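Long-range contacts in xanthomonas outer protein D (Xanthomonas euvesicatoria, PDB 2OIX), which acts as a type III secreted virulence effector, a deSUMOylating cysteine protease of the Ulp1 family, and is present here as its inactivated catalytic domain: residues Met125-Ile129 with Asp163-Ile167; Asp138-Thr142 with Glu168-Ile174; Thr2-Leu6 with Tyr134-Asp138. The protein carries 1 engineered substitution. All coordinates share one frame; numbering follows the deposited sequence.

Contact 1 of 3, residues Met125-Ile129 with Asp163-Ile167; sequences MPIAI and DLTDI
P126 presses its ring against the coil formed by D163-T165. Its CB comes to 3.2 Å from T165 OG1 and its CG to 3.7 Å from D163 OD1. That coil is an Asx turn, closed by T165 N giving a 2.9 Å bond to D163 OD1; P126 CG thus lies against the oxygen that closes it. I127 is the deeper bump. With CG1 anti to the backbone N (chi1 -177°), its long branch enters the groove between L164 and I167, lying alongside L164 and crossing I167, whose CD1 is 3.8 Å from I127 CG1. A128 faces a shallower hollow: A128 CB lies 3.6 Å from I167 CG1 and 3.2 Å from I167 O, an approach suited to a small methyl. A single beta bridge pairs I127 with L164. L164 N binds P126 O at 3.3 Å, and A128 N binds L164 O at 3.1 Å. The same L164 oxygen also takes I167 N from its opposite face, which ties the bridge to the type I turn L164-I167. On the buried side I127 and L164 rest on Y94 of strand 90-94, while L164 also packs on V146 and L147, and I167 on T142, of helix 136-153.

Contact 2 of 3, residues Asp138-Thr142 with Glu168-Ile174; sequences DHVLT and EPDRGLI
Helix 171-179 of the Ulp1-type catalytic domain and the loop leading into it dock on the first turns of helix 136-153, R171 pairing with D138 and P169 lying over H139. R171 NH1 approaches the carboxylate in a salt bridge, 2.8 Å from D138 OD2. Both of its bonds are weak: that to D138 OD2 is bent, and that to D138 OD1 is nearly straight (170°) but long, at 3.4 Å. A bend at chi2 (50°) brings the guanidinium edge to the acid, the long flexible arginine crossing it at about a right angle.

The H139 imidazole receives P169 CG over the centre of one face, 3.3 Å from the ring centroid. This is a CH-pi contact, in which the compact proline ring can lie close over the imidazole, while H139 ND1 bonds S135 O. T142 OG1 is turned back to D138 O at 2.7 Å, meeting it from the face opposite T142 N. The hydroxyl is thus satisfied within its own helix even where it abuts P169 CA at 3.4 Å. D170 is the N-cap, its OD2 accepting from L173 N at 2.9 Å, as a short acidic side chain can.

Between the helices I174 sends its slim CD1 to D138 CA, 3.7 Å away, and to L141. Y13 of helix 7-20 packs against both I174 and L141, and L5 lies beside L141 and R171.

Contact 3 of 3, residues Thr2-Leu6 with Tyr134-Asp138; sequences TSWLL and YSAGD. Engineered in segment 134-138: A136 (natural residue Cys).
The Y134 ring has S3 CA over one face, while T2 O comes to it obliquely, 3.3 Å from Y134 CD2. W4 meets it obliquely too: W4 CE3 lies 3.3 Å from Y134 CE1. The tyrosine ring and the six-membered ring of the indole are nearly parallel, at 25°, but slid so far apart that they barely overlap, with centroids 5.6 Å from each other. W4 reaches this place with CG between its backbone N and carbonyl carbon (chi1 67°), which folds the indole back beside the chain. Y134 covers part of the T2-S3 backbone and W4 touches it chiefly through CE3; broad, flat side chains suit such an exposed patch.

Further in, the segment meets the start of helix 136-153, where cysteine proteases of this clan carry their nucleophile. The natural cysteine at 136 has been engineered to alanine, giving an inactive protein; A136 touches H75 and W76 of strand 75-82, and Q130. No direct hydrogen bond joins the two segments. Instead one water takes L5 N at 3.2 Å and G137 N at 3.1 Å and donates to Y134 O at 2.6 Å, serving the first turn of the helix as well as the N-terminal segment. L5 then closes against that turn, its CD1 3.7 Å from G137 C. Glycine, bare beyond its CA, lets the leucine come right up to the helix backbone. L5 CG passes 4.3 Å from D138 OD2, whose charge is paired with R171, and L5 O accepts from W76 NE1.

How the contacts relate
The centres of all three contacts lie about 14 to 15 Å from the centre of the chain. Contact 2 has the most buried residues (D138, H139, L141, I174), while contact 3 puts W4 and Y134 at the surface. Contacts 2 and 3 both use helix 136-153 and share D138, and R171 links them further by a probable bond from NH2 to S3 O. Chemistry follows place: loop meeting loop in contact 1 uses backbone bonds and aliphatic packing, helix meeting helix in contact 2 uses charge and side-chain packing, and the N-terminal segment of contact 3 uses rings and a water. H139 connects contact 2 to contact 1, touching A128 and I167. Contacts 1 and 3 do not touch.

Contact 1 of 3, residues Met125-Ile129 with Asp163-Ile167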
loop_
_atom_site.group_PDB
_atom_site.type_symbol
_atom_site.label_atom_id
_atom_site.label_comp_id
_atom_site.label_asym_id
_atom_site.label_seq_id
_atom_site.Cartn_x
_atom_site.Cartn_y
_atom_site.Cartn_z
ATOM N N MET A 125 -7.800 -6.177 7.500
ATOM C CA MET A 125 -8.715 -5.044 7.663
ATOM C C MET A 125 -9.827 -5.008 6.651
ATOM O O MET A 125 -9.637 -5.428 5.516
ATOM C CB MET A 125 -7.938 -3.740 7.571
ATOM C CG MET A 125 -6.843 -3.627 8.600
ATOM S SD MET A 125 -7.486 -3.298 10.218
ATOM C CE MET A 125 -8.024 -1.590 10.094
ATOM N N PRO A 126 -11.007 -4.497 7.066
ATOM C CA PRO A 126 -12.085 -4.308 6.105
ATOM C C PRO A 126 -11.824 -3.149 5.133
ATOM O O PRO A 126 -11.342 -2.038 5.508
ATOM C CB PRO A 126 -13.310 -4.042 6.984
ATOM C CG PRO A 126 -12.763 -3.417 8.242
ATOM C CD PRO A 126 -11.384 -4.063 8.433
ATOM N N ILE A 127 -12.153 -3.441 3.878
ATOM C CA ILE A 127 -12.104 -2.489 2.794
ATOM C C ILE A 127 -13.313 -2.790 1.907
ATOM O O ILE A 127 -13.731 -3.943 1.805
ATOM C CB ILE A 127 -10.805 -2.628 1.998
ATOM C CG1 ILE A 127 -10.721 -1.578 0.890
ATOM C CG2 ILE A 127 -10.660 -4.073 1.456
ATOM C CD1 ILE A 127 -9.297 -1.263 0.466
ATOM N N ALA A 128 -13.868 -1.757 1.285
ATOM C CA ALA A 128 -14.966 -1.949 0.333
ATOM C C ALA A 128 -14.667 -3.185 -0.532
ATOM O O ALA A 128 -13.529 -3.356 -1.009
ATOM C CB ALA A 128 -15.137 -0.712 -0.534
ATOM N N ILE A 129 -15.674 -4.049 -0.707
ATOM C CA ILE A 129 -15.503 -5.261 -1.499
ATOM C C ILE A 129 -15.754 -4.989 -2.991
ATOM O O ILE A 129 -16.832 -4.486 -3.384
ATOM C CB ILE A 129 -16.381 -6.453 -0.959
ATOM C CG1 ILE A 129 -15.684 -7.092 0.255
ATOM C CG2 ILE A 129 -16.614 -7.514 -2.046
ATOM C CD1 ILE A 129 -16.524 -8.149 1.007
ATOM N N ASP A 163 -10.037 2.431 9.056
ATOM C CA ASP A 163 -11.137 1.634 8.480
ATOM C C ASP A 163 -11.373 2.120 7.072
ATOM O O ASP A 163 -11.535 3.310 6.859
ATOM C CB ASP A 163 -12.431 1.802 9.316
ATOM C CG ASP A 163 -13.527 0.778 8.971
ATOM O OD1 ASP A 163 -13.535 0.200 7.883
ATOM O OD2 ASP A 163 -14.431 0.551 9.816
ATOM N N LEU A 164 -11.440 1.192 6.119
ATOM C CA LEU A 164 -11.696 1.534 4.705
ATOM C C LEU A 164 -12.944 0.848 4.149
ATOM O O LEU A 164 -13.112 0.764 2.923
ATOM C CB LEU A 164 -10.461 1.192 3.829
ATOM C CG LEU A 164 -9.169 2.025 4.035
ATOM C CD1 LEU A 164 -8.007 1.602 3.064
ATOM C CD2 LEU A 164 -9.511 3.521 3.824
ATOM N N THR A 165 -13.812 0.369 5.043
ATOM C CA THR A 165 -15.037 -0.362 4.689
ATOM C C THR A 165 -15.863 0.425 3.672
ATOM O O THR A 165 -16.374 -0.130 2.692
ATOM C CB THR A 165 -15.880 -0.678 5.958
ATOM O OG1 THR A 165 -15.067 -1.330 6.942
ATOM C CG2 THR A 165 -17.032 -1.576 5.645
ATOM N N ASP A 166 -15.927 1.736 3.870
ATOM C CA ASP A 166 -16.824 2.593 3.083
ATOM C C ASP A 166 -16.233 3.283 1.845
ATOM O O ASP A 166 -16.858 4.190 1.306
ATOM C CB ASP A 166 -17.431 3.644 4.012
ATOM C CG ASP A 166 -18.357 3.027 5.063
ATOM O OD1 ASP A 166 -19.253 2.227 4.679
ATOM O OD2 ASP A 166 -18.209 3.353 6.273
ATOM N N ILE A 167 -15.036 2.905 1.407
ATOM C CA ILE A 167 -14.458 3.602 0.248
ATOM C C ILE A 167 -15.255 3.346 -1.040
ATOM O O ILE A 167 -15.982 2.362 -1.160
ATOM C CB ILE A 167 -12.936 3.353 0.023
ATOM C CG1 ILE A 167 -12.655 1.910 -0.432
ATOM C CG2 ILE A 167 -12.135 3.732 1.279
ATOM C CD1 ILE A 167 -11.259 1.691 -1.037
#

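Contact 2 of 3, residues Asp138-Thr142 with Glu168-Ile174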
loop_
_atom_site.group_PDB
_atom_site.type_symbol
_atom_site.label_atom_id
_atom_site.label_comp_id
_atom_site.label_asym_id
_atom_site.label_seq_id
_atom_site.Cartn_x
_atom_site.Cartn_y
_atom_site.Cartn_z
ATOM N N ASP A 138 -7.961 -0.101 -8.520
ATOM C CA ASP A 138 -8.692 1.078 -8.107
ATOM C C ASP A 138 -8.841 1.110 -6.571
ATOM O O ASP A 138 -8.683 2.166 -5.938
ATOM C CB ASP A 138 -10.073 1.097 -8.779
ATOM C CG ASP A 138 -10.010 1.008 -10.342
ATOM O OD1 ASP A 138 -10.663 1.835 -11.046
ATOM O OD2 ASP A 138 -9.403 0.065 -10.892
ATOM N N HIS A 139 -9.172 -0.039 -5.992
ATOM C CA HIS A 139 -9.408 -0.144 -4.551
ATOM C C HIS A 139 -8.113 0.150 -3.747
ATOM O O HIS A 139 -8.144 0.875 -2.738
ATOM C CB HIS A 139 -10.004 -1.512 -4.196
ATOM C CG HIS A 139 -11.474 -1.625 -4.458
ATOM N ND1 HIS A 139 -11.978 -1.991 -5.685
ATOM C CD2 HIS A 139 -12.549 -1.451 -3.649
ATOM C CE1 HIS A 139 -13.300 -2.028 -5.631
ATOM N NE2 HIS A 139 -13.677 -1.687 -4.413
ATOM N N VAL A 140 -6.992 -0.367 -4.240
ATOM C CA VAL A 140 -5.683 -0.051 -3.682
ATOM C C VAL A 140 -5.361 1.450 -3.764
ATOM O O VAL A 140 -5.056 2.043 -2.714
ATOM C CB VAL A 140 -4.545 -0.933 -4.236
ATOM C CG1 VAL A 140 -3.202 -0.418 -3.707
ATOM C CG2 VAL A 140 -4.739 -2.375 -3.776
ATOM N N LEU A 141 -5.573 2.082 -4.937
ATOM C CA LEU A 141 -5.215 3.479 -5.118
ATOM C C LEU A 141 -6.050 4.340 -4.192
ATOM O O LEU A 141 -5.537 5.234 -3.512
ATOM C CB LEU A 141 -5.409 3.927 -6.589
ATOM C CG LEU A 141 -4.316 3.336 -7.481
ATOM C CD1 LEU A 141 -4.268 3.858 -8.834
ATOM C CD2 LEU A 141 -2.899 3.567 -6.826
ATOM N N THR A 142 -7.363 4.110 -4.230
ATOM C CA THR A 142 -8.289 4.793 -3.358
ATOM C C THR A 142 -7.963 4.633 -1.883
ATOM O O THR A 142 -7.992 5.637 -1.165
ATOM C CB THR A 142 -9.751 4.351 -3.621
ATOM O OG1 THR A 142 -9.983 4.352 -5.030
ATOM C CG2 THR A 142 -10.717 5.314 -2.911
ATOM N N GLU A 168 -15.117 4.261 -1.987
ATOM C CA GLU A 168 -15.823 4.169 -3.242
ATOM C C GLU A 168 -14.798 4.531 -4.306
ATOM O O GLU A 168 -14.592 5.714 -4.603
ATOM C CB GLU A 168 -17.027 5.118 -3.256
ATOM C CG GLU A 168 -18.076 4.863 -2.155
ATOM C CD GLU A 168 -19.052 6.040 -1.961
ATOM O OE1 GLU A 168 -18.657 7.067 -1.349
ATOM O OE2 GLU A 168 -20.223 5.945 -2.420
ATOM N N PRO A 169 -14.112 3.510 -4.847
ATOM C CA PRO A 169 -13.170 3.687 -5.939
ATOM C C PRO A 169 -13.920 4.000 -7.211
ATOM O O PRO A 169 -15.030 3.515 -7.410
ATOM C CB PRO A 169 -12.522 2.305 -6.083
ATOM C CG PRO A 169 -12.865 1.576 -4.825
ATOM C CD PRO A 169 -14.178 2.106 -4.408
ATOM N N ASP A 170 -13.302 4.791 -8.077
ATOM C CA ASP A 170 -13.910 5.121 -9.367
ATOM C C ASP A 170 -12.854 5.126 -10.456
ATOM O O ASP A 170 -11.815 5.760 -10.316
ATOM C CB ASP A 170 -14.618 6.476 -9.302
ATOM C CG ASP A 170 -13.718 7.576 -8.761
ATOM O OD1 ASP A 170 -14.028 8.129 -7.684
ATOM O OD2 ASP A 170 -12.701 7.891 -9.418
ATOM N N ARG A 171 -13.124 4.442 -11.561
ATOM C CA ARG A 171 -12.101 4.368 -12.586
ATOM C C ARG A 171 -11.874 5.768 -13.159
ATOM O O ARG A 171 -10.732 6.183 -13.362
ATOM C CB ARG A 171 -12.457 3.332 -13.646
ATOM C CG ARG A 171 -11.393 3.114 -14.702
ATOM C CD ARG A 171 -9.980 2.876 -14.127
ATOM N NE ARG A 171 -9.231 2.024 -15.050
ATOM C CZ ARG A 171 -8.959 0.738 -14.839
ATOM N NH1 ARG A 171 -9.326 0.130 -13.706
ATOM N NH2 ARG A 171 -8.291 0.068 -15.759
ATOM N N GLY A 172 -12.976 6.496 -13.339
ATOM C CA GLY A 172 -12.990 7.873 -13.838
ATOM C C GLY A 172 -11.967 8.862 -13.300
ATOM O O GLY A 172 -11.188 9.423 -14.071
ATOM N N LEU A 173 -11.967 9.102 -11.990
ATOM C CA LEU A 173 -11.078 10.126 -11.427
ATOM C C LEU A 173 -9.634 9.618 -11.381
ATOM O O LEU A 173 -8.688 10.403 -11.433
ATOM C CB LEU A 173 -11.553 10.600 -10.040
ATOM C CG LEU A 173 -10.531 11.325 -9.141
ATOM C CD1 LEU A 173 -10.488 12.830 -9.412
ATOM C CD2 LEU A 173 -10.767 11.051 -7.649
ATOM N N ILE A 174 -9.480 8.305 -11.302
ATOM C CA ILE A 174 -8.161 7.700 -11.440
ATOM C C ILE A 174 -7.622 7.969 -12.849
ATOM O O ILE A 174 -6.498 8.434 -13.003
ATOM C CB ILE A 174 -8.159 6.188 -11.093
ATOM C CG1 ILE A 174 -8.204 6.009 -9.565
ATOM C CG2 ILE A 174 -6.867 5.503 -11.602
ATOM C CD1 ILE A 174 -8.548 4.610 -9.101
#

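Contact 3 of 3, residues Thr2-Leu6 with Tyr134-Asp138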
loop_
_atom_site.group_PDB
_atom_site.type_symbol
_atom_site.label_atom_id
_atom_site.label_comp_id
_atom_site.label_asym_id
_atom_site.label_seq_id
_atom_site.Cartn_x
_atom_site.Cartn_y
_atom_site.Cartn_z
ATOM N N THR A 2 -12.876 -2.161 -16.588
ATOM C CA THR A 2 -12.868 -2.871 -17.909
ATOM C C THR A 2 -11.505 -3.483 -18.253
ATOM O O THR A 2 -11.437 -4.510 -18.938
ATOM C CB THR A 2 -13.344 -1.957 -19.074
ATOM O OG1 THR A 2 -13.391 -2.715 -20.287
ATOM C CG2 THR A 2 -12.410 -0.754 -19.273
ATOM N N SER A 3 -10.439 -2.828 -17.789
ATOM C CA SER A 3 -9.073 -3.306 -17.938
ATOM C C SER A 3 -8.417 -3.268 -16.560
ATOM O O SER A 3 -8.933 -2.621 -15.643
ATOM C CB SER A 3 -8.297 -2.416 -18.916
ATOM O OG SER A 3 -8.021 -1.136 -18.351
ATOM N N TRP A 4 -7.284 -3.945 -16.407
ATOM C CA TRP A 4 -6.607 -3.944 -15.121
ATOM C C TRP A 4 -5.421 -2.984 -15.070
ATOM O O TRP A 4 -4.833 -2.646 -16.102
ATOM C CB TRP A 4 -6.240 -5.366 -14.671
ATOM C CG TRP A 4 -5.196 -6.070 -15.496
ATOM C CD1 TRP A 4 -3.842 -6.128 -15.245
ATOM C CD2 TRP A 4 -5.414 -6.845 -16.688
ATOM N NE1 TRP A 4 -3.214 -6.889 -16.214
ATOM C CE2 TRP A 4 -4.152 -7.332 -17.112
ATOM C CE3 TRP A 4 -6.553 -7.169 -17.444
ATOM C CZ2 TRP A 4 -4.000 -8.126 -18.252
ATOM C CZ3 TRP A 4 -6.400 -7.962 -18.579
ATOM C CH2 TRP A 4 -5.130 -8.428 -18.973
ATOM N N LEU A 5 -5.118 -2.514 -13.865
ATOM C CA LEU A 5 -3.987 -1.622 -13.626
ATOM C C LEU A 5 -2.676 -2.402 -13.554
ATOM O O LEU A 5 -2.632 -3.476 -12.955
ATOM C CB LEU A 5 -4.187 -0.826 -12.324
ATOM C CG LEU A 5 -5.320 0.205 -12.258
ATOM C CD1 LEU A 5 -5.113 1.118 -11.030
ATOM C CD2 LEU A 5 -5.502 1.038 -13.516
ATOM N N LEU A 6 -1.628 -1.865 -14.190
ATOM C CA LEU A 6 -0.262 -2.425 -14.134
ATOM C C LEU A 6 0.562 -1.711 -13.053
ATOM O O LEU A 6 0.128 -0.687 -12.538
ATOM C CB LEU A 6 0.426 -2.257 -15.487
ATOM C CG LEU A 6 -0.335 -2.748 -16.727
ATOM C CD1 LEU A 6 0.510 -2.583 -17.994
ATOM C CD2 LEU A 6 -0.762 -4.187 -16.595
ATOM N N TYR A 134 -11.315 -6.713 -12.226
ATOM C CA TYR A 134 -10.476 -5.687 -12.860
ATOM C C TYR A 134 -10.208 -4.428 -12.007
ATOM O O TYR A 134 -9.302 -3.619 -12.317
ATOM C CB TYR A 134 -11.059 -5.295 -14.222
ATOM C CG TYR A 134 -10.838 -6.352 -15.296
ATOM C CD1 TYR A 134 -9.715 -7.196 -15.259
ATOM C CD2 TYR A 134 -11.724 -6.486 -16.365
ATOM C CE1 TYR A 134 -9.503 -8.166 -16.260
ATOM C CE2 TYR A 134 -11.519 -7.444 -17.362
ATOM C CZ TYR A 134 -10.404 -8.277 -17.302
ATOM O OH TYR A 134 -10.186 -9.231 -18.286
ATOM N N SER A 135 -10.978 -4.272 -10.929
ATOM C CA SER A 135 -10.858 -3.085 -10.073
ATOM C C SER A 135 -10.069 -3.249 -8.753
ATOM O O SER A 135 -10.071 -2.341 -7.922
ATOM C CB SER A 135 -12.246 -2.491 -9.827
ATOM O OG SER A 135 -13.118 -3.457 -9.246
ATOM N N ALA A 136 -9.359 -4.358 -8.561
ATOM C CA ALA A 136 -8.536 -4.484 -7.353
ATOM C C ALA A 136 -7.610 -3.254 -7.278
ATOM O O ALA A 136 -7.485 -2.623 -6.229
ATOM C CB ALA A 136 -7.766 -5.808 -7.337
ATOM N N GLY A 137 -7.047 -2.864 -8.425
ATOM C CA GLY A 137 -6.153 -1.707 -8.542
ATOM C C GLY A 137 -6.735 -0.384 -8.083
ATOM O O GLY A 137 -6.063 0.386 -7.380
ATOM N N ASP A 138 -7.961 -0.101 -8.520
ATOM C CA ASP A 138 -8.692 1.078 -8.107
ATOM C C ASP A 138 -8.841 1.110 -6.571
ATOM O O ASP A 138 -8.683 2.166 -5.938
ATOM C CB ASP A 138 -10.073 1.097 -8.779
ATOM C CG ASP A 138 -10.010 1.008 -10.342
ATOM O OD1 ASP A 138 -10.663 1.835 -11.046
ATOM O OD2 ASP A 138 -9.403 0.065 -10.892
HETATM O O HOH W 1 -6.897 -3.620 -11.392
#